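Local structure of putative uncharacterized protein (3W9A) at residues Val64-Thr69 with Val201-Ile206; Asn104-Asp109 with Pro212-Val217. The protein probably hydrolyses glycosidic bonds in polysaccharides, as a fungal member of glycoside hydrolase family 131 with a beta-jelly-roll catalytic domain. All coordinates share one frame; numbering follows the deposited sequence.

Contact 1 of 2, residues Val64-Thr69 with Val201-Ile206; sequences VTIDTT and VGVLRI
V64 and I66 face V203 and R205 across the interior of the beta-jelly roll, where strand 61-66 of one sheet packs on strand 203-205 of the other. The short segments run nearly parallel, 17° apart, and their axes approach to 8.2 Å. V64 reaches over with CG1, which lies 3.9 Å from CG2 of V203. I66 is the more deeply engaged: its CG1 sits in the crowded position between backbone N and carbonyl carbon (chi1 52°), and the chain then runs on extended. I66 CD1 meets two residues of the facing strand, V203 CG1 at 4.0 Å and R205 CB at 3.8 Å. Beta-branched residues suit both strands, filling the interface while favouring extended backbone. G202 marks the corner before strand 203-205; at its backbone angles a CB would press on the carbonyl O of V201, so glycine fits. Just after strand 61-66, D67 closes an Asx turn, its OD1 accepting from T69 N at 2.9 Å. R205 offers I66 its aliphatic root, while its guanidinium reaches V207 O and forms a salt bridge with E213. The touching surfaces are thus largely hydrocarbon, implying cohesion by dispersion and exclusion of water.

Contact 2 of 2, residues Asn104-Asp109 with Pro212-Val217; sequences NTNAPD and PEDWYV
N106 and P108, in the loop between strands 93-101 and 114-119, lie across the beginning of jelly-roll strand 213-224 and meet D214 and W215; the touching parts of the two segments run 98° apart. The N106 carbonyl O accepts the backbone N of D214 at 2.8 Å, a nearly straight bond in the carbonyl plane. N106 has a left-handed backbone conformation, which asparagine tolerates, and with its CG anti to the carbonyl carbon (chi1 -66°) ND2 donates to D214 OD2 at 2.8 Å. That donor stands above the carboxylate plane, and amide and carboxylate are steeply turned, 74° apart. D214 OD1 is held by T65. P108 lays CG over one face of the indole, 3.7 Å from the centroid of the five-membered ring of W215, a CH-pi contact suited to a rigid proline. E213 bridges loop and indole: OE2 takes D109 N at 2.9 Å, while OE1 receives W215 NE1 at 3.0 Å, fixing the ring's rotation. OE2 is also hydrogen-bonded to H114 and salt-bridged to R205. With an alanine here, D109 N and W215 NE1 would probably lose their acceptors, and R205 and H114 the carboxylate oxygen they share. Water 2 joins T105 O, D214 OD2 and Y216 OH. Strand 213-224 runs between strands 61-66 and 93-101, W215 reaches V203 and V116 of the facing sheet, and P108 touches H114 of strand 114-119.

From the N terminus the chain first lays down 64-69, then the loop 104-109, and returns much later through 201-206 to 212-217. Contact 1 closes a span of 131 residues and contact 2 one of 102; their segments alternate, so the two closures cross rather than nest. Contact 1 joins the two sheets face to face, whereas contact 2 fastens a connecting loop to the start of a strand. Their centres lie 10 Å apart, and they meet directly: strands 61-66 and 213-224 are antiparallel neighbours, V64 pairing with W215 and I66 with E213 through the backbone. I66 O also packs on P212 CB, so the jelly-roll sheets and the 104-109 loop share one region.

Contact 1 of 2, residues Val64-Thr69 with Val201-Ile206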
# COMPACT_ATOMS: atom_id res chain seq x y z
N VAL A 64 -4.09 -7.89 -4.52
CA VAL A 64 -5.29 -7.28 -3.94
C VAL A 64 -6.29 -7.18 -5.07
O VAL A 64 -6.00 -6.54 -6.05
CB VAL A 64 -4.95 -5.88 -3.36
CG1 VAL A 64 -6.21 -5.07 -3.09
CG2 VAL A 64 -4.10 -6.03 -2.10
N THR A 65 -7.45 -7.80 -4.93
CA THR A 65 -8.48 -7.73 -5.97
C THR A 65 -9.74 -7.01 -5.50
O THR A 65 -10.33 -7.35 -4.46
CB THR A 65 -8.85 -9.15 -6.50
OG1 THR A 65 -7.70 -9.79 -7.07
CG2 THR A 65 -9.97 -9.08 -7.57
N ILE A 66 -10.18 -6.04 -6.29
CA ILE A 66 -11.50 -5.43 -6.13
C ILE A 66 -12.42 -5.84 -7.27
O ILE A 66 -12.03 -5.87 -8.43
CB ILE A 66 -11.42 -3.90 -6.01
CG1 ILE A 66 -10.62 -3.29 -7.17
CG2 ILE A 66 -10.84 -3.51 -4.65
CD1 ILE A 66 -10.66 -1.78 -7.29
N ASP A 67 -13.64 -6.25 -6.92
CA ASP A 67 -14.66 -6.49 -7.93
C ASP A 67 -15.95 -5.86 -7.45
O ASP A 67 -15.95 -5.17 -6.41
CB ASP A 67 -14.82 -7.98 -8.27
CG ASP A 67 -15.36 -8.81 -7.12
OD1 ASP A 67 -15.87 -8.28 -6.11
OD2 ASP A 67 -15.26 -10.04 -7.22
N THR A 68 -17.04 -6.09 -8.19
CA THR A 68 -18.31 -5.46 -7.89
C THR A 68 -18.88 -5.90 -6.55
O THR A 68 -19.69 -5.19 -5.99
CB THR A 68 -19.38 -5.71 -8.97
OG1 THR A 68 -19.70 -7.10 -9.05
CG2 THR A 68 -18.91 -5.24 -10.28
N THR A 69 -18.44 -7.03 -6.01
CA THR A 69 -18.89 -7.47 -4.69
C THR A 69 -18.04 -6.94 -3.53
O THR A 69 -18.33 -7.27 -2.38
CB THR A 69 -18.89 -8.99 -4.57
OG1 THR A 69 -17.53 -9.47 -4.43
CG2 THR A 69 -19.58 -9.63 -5.79
N VAL A 201 -3.75 -0.54 3.70
CA VAL A 201 -2.91 -1.29 2.78
C VAL A 201 -3.85 -1.96 1.78
O VAL A 201 -4.36 -3.05 2.03
CB VAL A 201 -2.06 -2.33 3.51
CG1 VAL A 201 -1.25 -3.15 2.52
CG2 VAL A 201 -1.14 -1.66 4.52
N GLY A 202 -4.07 -1.31 0.65
CA GLY A 202 -5.03 -1.79 -0.33
C GLY A 202 -5.57 -0.70 -1.24
O GLY A 202 -4.91 0.32 -1.46
N VAL A 203 -6.78 -0.93 -1.75
CA VAL A 203 -7.32 -0.15 -2.86
C VAL A 203 -8.77 0.17 -2.67
O VAL A 203 -9.56 -0.71 -2.33
CB VAL A 203 -7.24 -0.93 -4.19
CG1 VAL A 203 -7.65 -0.04 -5.35
CG2 VAL A 203 -5.84 -1.46 -4.39
N LEU A 204 -9.10 1.44 -2.91
CA LEU A 204 -10.46 1.90 -3.01
C LEU A 204 -10.65 2.42 -4.41
O LEU A 204 -9.79 3.18 -4.91
CB LEU A 204 -10.74 3.01 -1.99
CG LEU A 204 -12.11 3.71 -1.99
CD1 LEU A 204 -12.36 4.25 -0.59
CD2 LEU A 204 -12.19 4.86 -3.00
N ARG A 205 -11.74 2.00 -5.05
CA ARG A 205 -12.22 2.67 -6.27
C ARG A 205 -13.66 3.16 -6.07
O ARG A 205 -14.52 2.41 -5.60
CB ARG A 205 -12.16 1.73 -7.48
CG ARG A 205 -12.09 2.48 -8.79
CD ARG A 205 -12.07 1.53 -9.97
NE ARG A 205 -13.40 1.05 -10.29
CZ ARG A 205 -13.67 0.08 -11.16
NH1 ARG A 205 -12.70 -0.55 -11.83
NH2 ARG A 205 -14.93 -0.24 -11.38
N ILE A 206 -13.92 4.41 -6.46
CA ILE A 206 -15.23 5.02 -6.21
C ILE A 206 -16.32 4.37 -7.06
O ILE A 206 -17.32 3.93 -6.53
CB ILE A 206 -15.23 6.55 -6.38
CG1 ILE A 206 -14.33 7.22 -5.33
CG2 ILE A 206 -16.64 7.14 -6.23
CD1 ILE A 206 -14.01 8.66 -5.64

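Contact 2 of 2, residues Asn104-Asp109 with Pro212-Val217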
# COMPACT_ATOMS: atom_id res chain seq x y z
N ASN A 104 -0.96 -6.54 -17.05
CA ASN A 104 -1.95 -6.35 -18.09
C ASN A 104 -3.25 -7.08 -17.80
O ASN A 104 -4.29 -6.73 -18.36
CB ASN A 104 -1.35 -6.79 -19.41
CG ASN A 104 -0.45 -5.73 -20.02
OD1 ASN A 104 -0.61 -4.53 -19.77
ND2 ASN A 104 0.48 -6.16 -20.83
N THR A 105 -3.21 -8.07 -16.92
CA THR A 105 -4.43 -8.80 -16.50
C THR A 105 -5.17 -8.03 -15.41
O THR A 105 -4.54 -7.55 -14.47
CB THR A 105 -4.08 -10.20 -16.00
OG1 THR A 105 -3.34 -10.89 -17.01
CG2 THR A 105 -5.33 -11.00 -15.69
N ASN A 106 -6.49 -7.92 -15.54
CA ASN A 106 -7.33 -7.17 -14.62
C ASN A 106 -6.69 -5.82 -14.30
O ASN A 106 -6.58 -5.43 -13.14
CB ASN A 106 -7.57 -7.97 -13.32
CG ASN A 106 -8.40 -9.22 -13.55
OD1 ASN A 106 -9.23 -9.27 -14.46
ND2 ASN A 106 -8.19 -10.22 -12.71
N ALA A 107 -6.26 -5.12 -15.35
CA ALA A 107 -5.52 -3.88 -15.21
C ALA A 107 -6.44 -2.83 -14.62
O ALA A 107 -7.57 -2.72 -15.05
CB ALA A 107 -5.01 -3.43 -16.57
N PRO A 108 -5.97 -2.08 -13.62
CA PRO A 108 -6.81 -1.00 -13.14
C PRO A 108 -7.29 -0.07 -14.27
O PRO A 108 -6.55 0.18 -15.21
CB PRO A 108 -5.89 -0.27 -12.16
CG PRO A 108 -5.02 -1.35 -11.63
CD PRO A 108 -4.79 -2.28 -12.77
N ASP A 109 -8.52 0.43 -14.15
CA ASP A 109 -9.17 1.29 -15.14
C ASP A 109 -8.69 2.74 -15.01
O ASP A 109 -9.08 3.44 -14.08
CB ASP A 109 -10.67 1.23 -14.93
CG ASP A 109 -11.46 1.94 -16.00
OD1 ASP A 109 -10.92 2.80 -16.72
OD2 ASP A 109 -12.65 1.65 -16.10
N PRO A 212 -12.96 -6.92 -12.91
CA PRO A 212 -12.19 -6.72 -11.68
C PRO A 212 -10.84 -6.07 -11.93
O PRO A 212 -10.37 -6.04 -13.07
CB PRO A 212 -12.02 -8.14 -11.11
CG PRO A 212 -12.91 -9.02 -11.92
CD PRO A 212 -13.12 -8.35 -13.23
N GLU A 213 -10.25 -5.53 -10.87
CA GLU A 213 -8.88 -5.01 -10.89
C GLU A 213 -7.98 -5.81 -9.95
O GLU A 213 -8.40 -6.18 -8.86
CB GLU A 213 -8.85 -3.57 -10.40
CG GLU A 213 -9.69 -2.60 -11.19
CD GLU A 213 -9.38 -1.15 -10.84
OE1 GLU A 213 -8.69 -0.91 -9.82
OE2 GLU A 213 -9.82 -0.24 -11.59
N ASP A 214 -6.75 -6.08 -10.39
CA ASP A 214 -5.71 -6.63 -9.52
C ASP A 214 -4.64 -5.57 -9.30
O ASP A 214 -4.20 -4.90 -10.24
CB ASP A 214 -5.05 -7.87 -10.13
CG ASP A 214 -6.04 -9.01 -10.37
OD1 ASP A 214 -6.98 -9.19 -9.59
OD2 ASP A 214 -5.84 -9.74 -11.35
N TRP A 215 -4.24 -5.42 -8.04
CA TRP A 215 -3.08 -4.64 -7.67
C TRP A 215 -2.18 -5.60 -6.90
O TRP A 215 -2.68 -6.48 -6.20
CB TRP A 215 -3.51 -3.49 -6.75
CG TRP A 215 -4.40 -2.46 -7.40
CD1 TRP A 215 -5.71 -2.62 -7.77
CD2 TRP A 215 -4.05 -1.11 -7.70
NE1 TRP A 215 -6.17 -1.46 -8.34
CE2 TRP A 215 -5.18 -0.52 -8.30
CE3 TRP A 215 -2.89 -0.36 -7.56
CZ2 TRP A 215 -5.19 0.80 -8.71
CZ3 TRP A 215 -2.89 0.95 -8.01
CH2 TRP A 215 -4.03 1.52 -8.57
N TYR A 216 -0.87 -5.46 -7.06
CA TYR A 216 0.07 -6.30 -6.33
C TYR A 216 0.88 -5.46 -5.36
O TYR A 216 1.32 -4.35 -5.68
CB TYR A 216 0.98 -7.05 -7.29
CG TYR A 216 0.26 -7.93 -8.30
CD1 TYR A 216 0.28 -9.32 -8.19
CD2 TYR A 216 -0.45 -7.37 -9.37
CE1 TYR A 216 -0.35 -10.13 -9.12
CE2 TYR A 216 -1.10 -8.18 -10.29
CZ TYR A 216 -1.05 -9.54 -10.16
OH TYR A 216 -1.70 -10.34 -11.07
N VAL A 217 1.05 -5.99 -4.16
CA VAL A 217 1.70 -5.25 -3.07
C VAL A 217 2.73 -6.15 -2.42
O VAL A 217 2.42 -7.31 -2.13
CB VAL A 217 0.67 -4.83 -1.99
CG1 VAL A 217 1.36 -4.16 -0.81
CG2 VAL A 217 -0.40 -3.94 -2.58
O HOH W 1 -3.16 -5.65 -12.72
O HOH W 2 -3.39 -9.58 -12.71
O HOH W 3 -9.63 -4.50 -15.30